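Local structure of NDP-N-acetyl-D-galactosaminuronic acid dehydrogenase (Methanosarcina mazei Go1, 3G79) at residues L324-K327 with V328-M332; D368-R371 with N372-S375; G201-E204 with A205-K208. The protein probably oxidises UDP-N-acetyl-D-mannosamine to its uronate, using two NAD+ per turnover, as a member of the UDP-glucose/GDP-mannose dehydrogenase family. One frame throughout, in Å; residues are numbered along the deposited sequence.

Interaction 1 (L324-K327 with V328-M332)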
ATOM      1  N   LEU A 324       6.194  -9.711   9.454  1.00 32.02           N
ATOM      2  CA  LEU A 324       5.086 -10.579   9.202  1.00 31.30           C
ATOM      3  C   LEU A 324       4.601 -10.520   7.770  1.00 31.12           C
ATOM      4  O   LEU A 324       3.997 -11.479   7.269  1.00 32.27           O
ATOM      5  CB  LEU A 324       4.019 -10.400  10.271  1.00 33.04           C
ATOM      6  CG  LEU A 324       2.574 -10.135   9.891  1.00 44.64           C
ATOM      7  CD1 LEU A 324       1.569 -10.978  10.696  1.00 34.88           C
ATOM      8  CD2 LEU A 324       2.403  -8.674  10.173  1.00 34.78           C
ATOM      9  N   ALA A 325       4.944  -9.466   7.051  1.00 30.36           N
ATOM     10  CA  ALA A 325       4.870  -9.560   5.576  1.00 30.88           C
ATOM     11  C   ALA A 325       5.804 -10.646   4.993  1.00 32.22           C
ATOM     12  O   ALA A 325       5.408 -11.428   4.107  1.00 32.22           O
ATOM     13  CB  ALA A 325       5.174  -8.248   4.939  1.00 30.25           C
ATOM     14  N   ARG A 326       7.045 -10.683   5.470  1.00 33.15           N
ATOM     15  CA  ARG A 326       7.984 -11.713   5.002  1.00 33.62           C
ATOM     16  C   ARG A 326       7.423 -13.130   5.219  1.00 34.46           C
ATOM     17  O   ARG A 326       7.651 -14.025   4.402  1.00 34.78           O
ATOM     18  CB  ARG A 326       9.364 -11.563   5.669  1.00 32.26           C
ATOM     19  CG  ARG A 326      10.242 -10.403   5.139  1.00 37.20           C
ATOM     20  CD  ARG A 326      10.362 -10.381   3.599  1.00 30.49           C
ATOM     21  NE  ARG A 326      10.519 -11.728   3.073  1.00 38.36           N
ATOM     22  CZ  ARG A 326      10.018 -12.163   1.936  1.00 29.65           C
ATOM     23  NH1 ARG A 326       9.323 -11.380   1.102  1.00 39.13           N
ATOM     24  NH2 ARG A 326      10.247 -13.404   1.601  1.00 40.20           N
ATOM     25  N   LYS A 327       6.654 -13.334   6.287  1.00 34.04           N
ATOM     26  CA  LYS A 327       6.184 -14.692   6.569  1.00 33.32           C
ATOM     27  C   LYS A 327       4.976 -15.096   5.719  1.00 32.00           C
ATOM     28  O   LYS A 327       4.830 -16.282   5.361  1.00 31.97           O
ATOM     29  CB  LYS A 327       5.873 -14.878   8.036  1.00 34.26           C
ATOM     30  CG  LYS A 327       7.069 -14.896   8.966  1.00 40.63           C
ATOM     31  CD  LYS A 327       6.491 -14.812  10.397  1.00 37.07           C
ATOM     32  CE  LYS A 327       7.541 -14.717  11.499  1.00 42.02           C
ATOM     33  NZ  LYS A 327       6.841 -14.191  12.687  1.00 37.58           N
ATOM     34  N   VAL A 328       4.099 -14.128   5.424  1.00 30.33           N
ATOM     35  CA  VAL A 328       2.942 -14.360   4.555  1.00 27.80           C
ATOM     36  C   VAL A 328       3.524 -14.801   3.204  1.00 27.79           C
ATOM     37  O   VAL A 328       3.321 -15.943   2.756  1.00 27.95           O
ATOM     38  CB  VAL A 328       2.017 -13.116   4.487  1.00 26.85           C
ATOM     39  CG1 VAL A 328       0.994 -13.216   3.382  1.00 28.75           C
ATOM     40  CG2 VAL A 328       1.293 -12.941   5.788  1.00 28.74           C
ATOM     41  N   ASN A 329       4.339 -13.943   2.620  1.00 27.44           N
ATOM     42  CA  ASN A 329       4.973 -14.215   1.350  1.00 27.78           C
ATOM     43  C   ASN A 329       5.835 -15.500   1.303  1.00 28.88           C
ATOM     44  O   ASN A 329       5.825 -16.201   0.274  1.00 28.88           O
ATOM     45  CB  ASN A 329       5.762 -12.981   0.921  1.00 28.20           C
ATOM     46  CG  ASN A 329       4.852 -11.805   0.518  1.00 48.70           C
ATOM     47  OD1 ASN A 329       3.663 -11.983   0.197  1.00 29.60           O
ATOM     48  ND2 ASN A 329       5.417 -10.593   0.526  1.00 29.95           N
ATOM     49  N   ASP A 330       6.544 -15.820   2.401  1.00 29.49           N
ATOM     50  CA  ASP A 330       7.294 -17.095   2.521  1.00 29.82           C
ATOM     51  C   ASP A 330       6.362 -18.301   2.569  1.00 28.64           C
ATOM     52  O   ASP A 330       6.808 -19.420   2.286  1.00 29.40           O
ATOM     53  CB  ASP A 330       8.225 -17.178   3.770  1.00 30.44           C
ATOM     54  CG  ASP A 330       9.556 -16.385   3.631  1.00 22.98           C
ATOM     55  OD1 ASP A 330       9.963 -16.028   2.524  1.00 30.34           O
ATOM     56  OD2 ASP A 330      10.202 -16.112   4.677  1.00 31.51           O
ATOM     57  N   PHE A 331       5.091 -18.080   2.914  1.00 26.48           N
ATOM     58  CA  PHE A 331       4.152 -19.170   3.081  1.00 26.58           C
ATOM     59  C   PHE A 331       3.581 -19.683   1.786  1.00 26.93           C
ATOM     60  O   PHE A 331       3.156 -20.836   1.691  1.00 28.78           O
ATOM     61  CB  PHE A 331       2.995 -18.731   3.975  1.00 27.74           C
ATOM     62  CG  PHE A 331       1.948 -19.790   4.183  1.00 28.92           C
ATOM     63  CD1 PHE A 331       2.269 -21.008   4.814  1.00 27.61           C
ATOM     64  CD2 PHE A 331       0.640 -19.571   3.774  1.00 27.20           C
ATOM     65  CE1 PHE A 331       1.285 -21.984   5.040  1.00 28.57           C
ATOM     66  CE2 PHE A 331      -0.341 -20.544   3.979  1.00 28.27           C
ATOM     67  CZ  PHE A 331      -0.025 -21.746   4.618  1.00 26.91           C
ATOM     68  N   MET A 332       3.560 -18.828   0.780  1.00 25.80           N
ATOM     69  CA  MET A 332       2.838 -19.109  -0.424  1.00 24.36           C
ATOM     70  C   MET A 332       3.276 -20.393  -1.126  1.00 26.92           C
ATOM     71  O   MET A 332       2.406 -21.108  -1.633  1.00 29.68           O
ATOM     72  CB  MET A 332       2.793 -17.877  -1.327  1.00 21.77           C
ATOM     73  CG  MET A 332       2.098 -16.678  -0.615  1.00 28.74           C
ATOM     74  SD  MET A 332       0.422 -17.017  -0.019  1.00 17.04           S
ATOM     75  CE  MET A 332       0.193 -15.700   1.095  1.00 29.39           C
TER
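The guanidinium of Arg326 meets Asp330 at its edge: OD1 lies near the plane, 2.8 Å from NH2. This is a salt bridge. Asn329 CB comes to the same group obliquely and sits 3.9 Å from Arg326 NH1. The Asp330 carboxylate is turned 76° from the guanidinium plane, so the two groups do not lie flat together. One oxygen makes the bridge. The Asn329 amide is also turned well away from that plane.

The contact lies within helix 321-345, between residues a turn apart. Val328 N, Asn329 N and Asp330 N donate to Leu324 O, Ala325 O and Arg326 O. The straightest of the three is Asn329 N to Ala325 O, at 3.1 Å. Arg326 has CG beside its backbone N, and its chain bends at both chi2 and chi3. The bends carry the guanidinium along the helix surface to Asp330, four residues on. Val328 CG2 packs 3.4 Å from Leu324 O.

Asp243 of helix 228-258 takes a salt bridge from Arg326 NH1 and a hydrogen bond from Asn329 ND2, both on OD1. Asn329 OD1 takes a bond from Asn250 ND2. On another side, Leu324 and Val328 pack on Ile321 and Tyr314 of the second subunit.

Arg326 is buried, and its NE has no partner in the model. Two carboxylates, Asp330 and Asp243, probably balance its charge and fix the rotation of its guanidinium.

Interaction 2 (D368-R371 with N372-S375)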
ATOM      1  N   ASP A 368      14.621 -14.930 -17.371  1.00 54.61           N
ATOM      2  CA  ASP A 368      15.642 -15.972 -17.226  1.00 55.32           C
ATOM      3  C   ASP A 368      16.249 -16.122 -15.826  1.00 55.29           C
ATOM      4  O   ASP A 368      17.276 -16.774 -15.665  1.00 55.97           O
ATOM      5  CB  ASP A 368      16.770 -15.774 -18.265  1.00 56.26           C
ATOM      6  CG  ASP A 368      17.686 -14.571 -17.973  1.00 51.50           C
ATOM      7  OD1 ASP A 368      18.554 -14.297 -18.831  1.00 56.49           O
ATOM      8  OD2 ASP A 368      17.574 -13.905 -16.923  1.00 56.46           O
ATOM      9  N   ASP A 369      15.640 -15.522 -14.814  1.00 54.61           N
ATOM     10  CA  ASP A 369      16.299 -15.517 -13.528  1.00 54.34           C
ATOM     11  C   ASP A 369      15.497 -16.128 -12.402  1.00 52.70           C
ATOM     12  O   ASP A 369      14.287 -15.869 -12.234  1.00 51.96           O
ATOM     13  CB  ASP A 369      16.750 -14.103 -13.151  1.00 55.91           C
ATOM     14  CG  ASP A 369      15.677 -13.330 -12.425  1.00 79.66           C
ATOM     15  OD1 ASP A 369      15.980 -12.705 -11.367  1.00 55.97           O
ATOM     16  OD2 ASP A 369      14.527 -13.394 -12.925  1.00 56.52           O
ATOM     17  N   ALA A 370      16.199 -16.929 -11.617  1.00 51.99           N
ATOM     18  CA  ALA A 370      15.570 -17.664 -10.545  1.00 51.67           C
ATOM     19  C   ALA A 370      16.331 -17.467  -9.250  1.00 50.78           C
ATOM     20  O   ALA A 370      16.584 -18.420  -8.506  1.00 51.20           O
ATOM     21  CB  ALA A 370      15.453 -19.147 -10.911  1.00 51.82           C
ATOM     22  N   ARG A 371      16.683 -16.214  -8.987  1.00 49.97           N
ATOM     23  CA  ARG A 371      17.362 -15.839  -7.764  1.00 49.74           C
ATOM     24  C   ARG A 371      16.344 -15.879  -6.623  1.00 46.76           C
ATOM     25  O   ARG A 371      15.442 -15.036  -6.544  1.00 45.45           O
ATOM     26  CB  ARG A 371      17.963 -14.437  -7.911  1.00 52.61           C
ATOM     27  CG  ARG A 371      18.890 -14.225  -9.124  1.00 72.54           C
ATOM     28  CD  ARG A 371      18.780 -12.782  -9.618  1.00 56.30           C
ATOM     29  NE  ARG A 371      20.054 -12.235 -10.075  1.00 73.22           N
ATOM     30  CZ  ARG A 371      20.464 -12.202 -11.346  1.00 58.88           C
ATOM     31  NH1 ARG A 371      19.699 -12.700 -12.326  1.00 73.38           N
ATOM     32  NH2 ARG A 371      21.649 -11.661 -11.638  1.00 73.32           N
ATOM     33  N   ASN A 372      16.481 -16.883  -5.759  1.00 45.33           N
ATOM     34  CA  ASN A 372      15.512 -17.130  -4.679  1.00 44.59           C
ATOM     35  C   ASN A 372      14.079 -17.404  -5.157  1.00 42.34           C
ATOM     36  O   ASN A 372      13.121 -16.818  -4.593  1.00 42.93           O
ATOM     37  CB  ASN A 372      15.498 -15.960  -3.675  1.00 46.03           C
ATOM     38  CG  ASN A 372      16.793 -15.834  -2.904  1.00 61.77           C
ATOM     39  OD1 ASN A 372      17.378 -16.827  -2.487  1.00 47.40           O
ATOM     40  ND2 ASN A 372      17.240 -14.611  -2.698  1.00 46.92           N
ATOM     41  N   THR A 373      13.932 -18.268  -6.177  1.00 39.03           N
ATOM     42  CA  THR A 373      12.609 -18.652  -6.707  1.00 35.93           C
ATOM     43  C   THR A 373      11.775 -19.266  -5.637  1.00 33.15           C
ATOM     44  O   THR A 373      12.220 -20.192  -5.001  1.00 32.45           O
ATOM     45  CB  THR A 373      12.615 -19.791  -7.724  1.00 35.60           C
ATOM     46  OG1 THR A 373      13.945 -20.100  -8.176  1.00 36.77           O
ATOM     47  CG2 THR A 373      11.693 -19.453  -8.817  1.00 33.97           C
ATOM     48  N   PRO A 374      10.545 -18.783  -5.471  1.00 33.00           N
ATOM     49  CA  PRO A 374       9.617 -19.491  -4.603  1.00 33.32           C
ATOM     50  C   PRO A 374       9.272 -20.888  -5.170  1.00 34.13           C
ATOM     51  O   PRO A 374       8.624 -21.692  -4.471  1.00 36.43           O
ATOM     52  CB  PRO A 374       8.398 -18.561  -4.534  1.00 33.08           C
ATOM     53  CG  PRO A 374       8.487 -17.698  -5.799  1.00 25.48           C
ATOM     54  CD  PRO A 374       9.943 -17.595  -6.120  1.00 33.07           C
ATOM     55  N   SER A 375       9.733 -21.198  -6.389  1.00 31.86           N
ATOM     56  CA  SER A 375       9.561 -22.544  -6.965  1.00 30.75           C
ATOM     57  C   SER A 375      10.442 -23.589  -6.268  1.00 29.71           C
ATOM     58  O   SER A 375      10.102 -24.783  -6.236  1.00 29.10           O
ATOM     59  CB  SER A 375       9.865 -22.545  -8.470  1.00 30.25           C
ATOM     60  OG  SER A 375       9.043 -21.613  -9.153  1.00 31.95           O
TER
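Thr373 OG1 donates to Ala370 O at 3.1 Å, and this hydrogen bond ties the two halves of residues 368-375 together. The hydroxyl stands above the carbonyl plane, 44° out of it, rather than on a lone pair. OG1 almost eclipses its own backbone N (chi1 -12°). This unusual torsion swings the hydroxyl back over Ala370. The same carbonyl oxygen also receives a weak hydrogen bond from Tyr399 OH.

The methyl of Ala370 also lies against the hydroxyl, CB 3.3 Å from Thr373 OG1. The two CA atoms, of Ala370 and Thr373, are 4.9 Å apart, so the chain reverses tightly here. Arg371 and Asn372 form the corner. Asn372 has a positive phi of 60°, and the turn resembles type II. A valine in place of Thr373 would probably leave Ala370 O without its hydroxyl donor, and the turn without the side-chain bond across it.

The charged pair lies within residues 368-371. Arg371 NH1 and Asp369 OD1 are 3.8 Å apart, a long salt bridge. Asp369 CB lies at the edge of the guanidinium, in its plane. Asp369 OD2 is bound by Ser367 OG.

Other polar bonds fasten the turn to its surroundings. Asn372 ND2 donates to Gly291 O, and the Arg371 backbone also bonds to Gly291. Ser375 OG bonds to Gly360 O.

The turn lies in the connection from strand 355-359, central in a parallel sheet, to helix 375-385. A strand, loop and helix in this order, with sheet order 3-2-1-4-5-6, is typical of a Rossmann-like fold. Here it belongs to the UDP binding domain of the family.

Interaction 3 (G201-E204 with A205-K208)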
ATOM      1  N   GLY A 201      23.660  13.335   2.249  1.00 25.73           N
ATOM      2  CA  GLY A 201      25.001  13.653   2.774  1.00 25.29           C
ATOM      3  C   GLY A 201      24.976  13.373   4.246  1.00 25.97           C
ATOM      4  O   GLY A 201      23.897  13.288   4.835  1.00 26.05           O
ATOM      5  N   ILE A 202      26.150  13.223   4.843  1.00 27.49           N
ATOM      6  CA  ILE A 202      26.262  12.996   6.290  1.00 28.99           C
ATOM      7  C   ILE A 202      25.975  14.252   7.148  1.00 29.91           C
ATOM      8  O   ILE A 202      25.859  14.169   8.374  1.00 30.10           O
ATOM      9  CB  ILE A 202      27.636  12.398   6.676  1.00 28.68           C
ATOM     10  CG1 ILE A 202      28.760  13.397   6.421  1.00 27.91           C
ATOM     11  CG2 ILE A 202      27.875  11.114   5.932  1.00 26.65           C
ATOM     12  CD1 ILE A 202      30.123  12.925   6.935  1.00 28.40           C
ATOM     13  N   ASP A 203      25.920  15.403   6.474  1.00 30.03           N
ATOM     14  CA  ASP A 203      25.555  16.694   7.033  1.00 29.78           C
ATOM     15  C   ASP A 203      25.105  17.510   5.852  1.00 30.37           C
ATOM     16  O   ASP A 203      25.290  17.071   4.701  1.00 31.38           O
ATOM     17  CB  ASP A 203      26.716  17.397   7.746  1.00 29.92           C
ATOM     18  CG  ASP A 203      28.066  17.196   7.061  1.00 36.19           C
ATOM     19  OD1 ASP A 203      29.054  17.173   7.806  1.00 32.27           O
ATOM     20  OD2 ASP A 203      28.171  17.092   5.812  1.00 30.77           O
ATOM     21  N   GLU A 204      24.511  18.672   6.118  1.00 30.23           N
ATOM     22  CA  GLU A 204      23.929  19.511   5.074  1.00 31.24           C
ATOM     23  C   GLU A 204      24.972  19.982   4.071  1.00 30.80           C
ATOM     24  O   GLU A 204      24.689  20.065   2.879  1.00 31.79           O
ATOM     25  CB  GLU A 204      23.163  20.696   5.667  1.00 32.53           C
ATOM     26  CG  GLU A 204      22.407  20.355   6.976  1.00 68.02           C
ATOM     27  CD  GLU A 204      20.915  20.005   6.808  1.00 34.01           C
ATOM     28  OE1 GLU A 204      20.405  19.256   7.676  1.00 68.02           O
ATOM     29  OE2 GLU A 204      20.247  20.489   5.864  1.00 67.81           O
ATOM     30  N   ALA A 205      26.186  20.223   4.534  1.00 29.83           N
ATOM     31  CA  ALA A 205      27.268  20.641   3.656  1.00 29.52           C
ATOM     32  C   ALA A 205      27.591  19.605   2.574  1.00 29.01           C
ATOM     33  O   ALA A 205      27.786  19.977   1.404  1.00 28.90           O
ATOM     34  CB  ALA A 205      28.513  20.986   4.467  1.00 29.42           C
ATOM     35  N   SER A 206      27.649  18.322   2.952  1.00 28.30           N
ATOM     36  CA  SER A 206      27.982  17.219   1.993  1.00 27.33           C
ATOM     37  C   SER A 206      26.823  16.937   1.054  1.00 26.17           C
ATOM     38  O   SER A 206      27.015  16.681  -0.127  1.00 25.89           O
ATOM     39  CB  SER A 206      28.316  15.912   2.731  1.00 27.50           C
ATOM     40  OG  SER A 206      29.285  16.100   3.745  1.00 34.88           O
ATOM     41  N   THR A 207      25.610  16.973   1.597  1.00 26.26           N
ATOM     42  CA  THR A 207      24.393  16.951   0.786  1.00 26.17           C
ATOM     43  C   THR A 207      24.406  17.996  -0.318  1.00 27.15           C
ATOM     44  O   THR A 207      24.129  17.671  -1.462  1.00 28.26           O
ATOM     45  CB  THR A 207      23.114  17.141   1.656  1.00 25.76           C
ATOM     46  OG1 THR A 207      22.934  16.017   2.527  1.00 23.81           O
ATOM     47  CG2 THR A 207      21.910  17.208   0.823  1.00 21.59           C
ATOM     48  N   LYS A 208      24.706  19.251   0.017  1.00 28.10           N
ATOM     49  CA  LYS A 208      24.672  20.326  -0.959  1.00 28.59           C
ATOM     50  C   LYS A 208      25.798  20.202  -1.962  1.00 28.18           C
ATOM     51  O   LYS A 208      25.613  20.553  -3.145  1.00 28.28           O
ATOM     52  CB  LYS A 208      24.699  21.701  -0.294  1.00 30.15           C
ATOM     53  CG  LYS A 208      23.430  22.516  -0.569  1.00 69.18           C
ATOM     54  CD  LYS A 208      22.913  23.238   0.690  1.00 32.52           C
ATOM     55  CE  LYS A 208      21.395  23.340   0.676  1.00 69.19           C
ATOM     56  NZ  LYS A 208      20.823  23.075   2.037  1.00 33.50           N
TER
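Asp203 OD2 is gripped by two groups of Ser206. Ser206 OG donates to Asp203 OD2 at 2.5 Å, and Ser206 N donates to the same Asp203 OD2 at 3.2 Å. Asp203 is the N-cap of helix 204-214, so this is a side-chain cap of the first helical turn. The hydroxyl arrives nearly along the C-O axis of the carboxylate. The amide comes from the anti side, 26° out of the carboxylate plane. With chi1 at 37°, Asp203 CG stands over the backbone, flanked by its own N and C, which turns the carboxylate back over the helix end. Its negative charge beside the amino end of the helix is probably favourable.

The backbone continues the turn. Thr207 N donates to Asp203 O at 3.1 Å and almost straight. Lys208 N donates to Glu204 O at 3.0 Å. Ser206 OG is also bonded to Leu176 N of strand 175-178, so one hydroxyl links cap and sheet. Leu8 of helix 7-15 touches Asp203, Ala205 and Ser206.

This junction takes the chain from strand 197-201 into the helix, within the NAD binding domain. Gly201 closes against the helix, where a CB would clash with Thr207 N. The Thr207 hydroxyl passes the link onward to strand 223-227 by donating to Met226 O. Thr207 OG1 also accepts from Gly201 N, 2.8 Å away.

Along the chain, interaction 3 comes first, then interaction 1, then interaction 2. Interaction 3 lies in the NAD binding domain, at the end of strand 197-201 of the eight-stranded mixed sheet. Interaction 1 is a short length of the long helix 321-345, which packs on helix 228-258. Interaction 2 is in the UDP binding domain, between strand 355-359 and helix 375-385. Centres of interactions 1 and 2 are about 16 Å apart, with nearest atoms about 6 Å apart. Interaction 3 is about 38 and 39 Å from them, centre to centre. The contacts thus lie in the NAD binding domain, the UDP binding domain and the helical region between them, which also meets the second subunit.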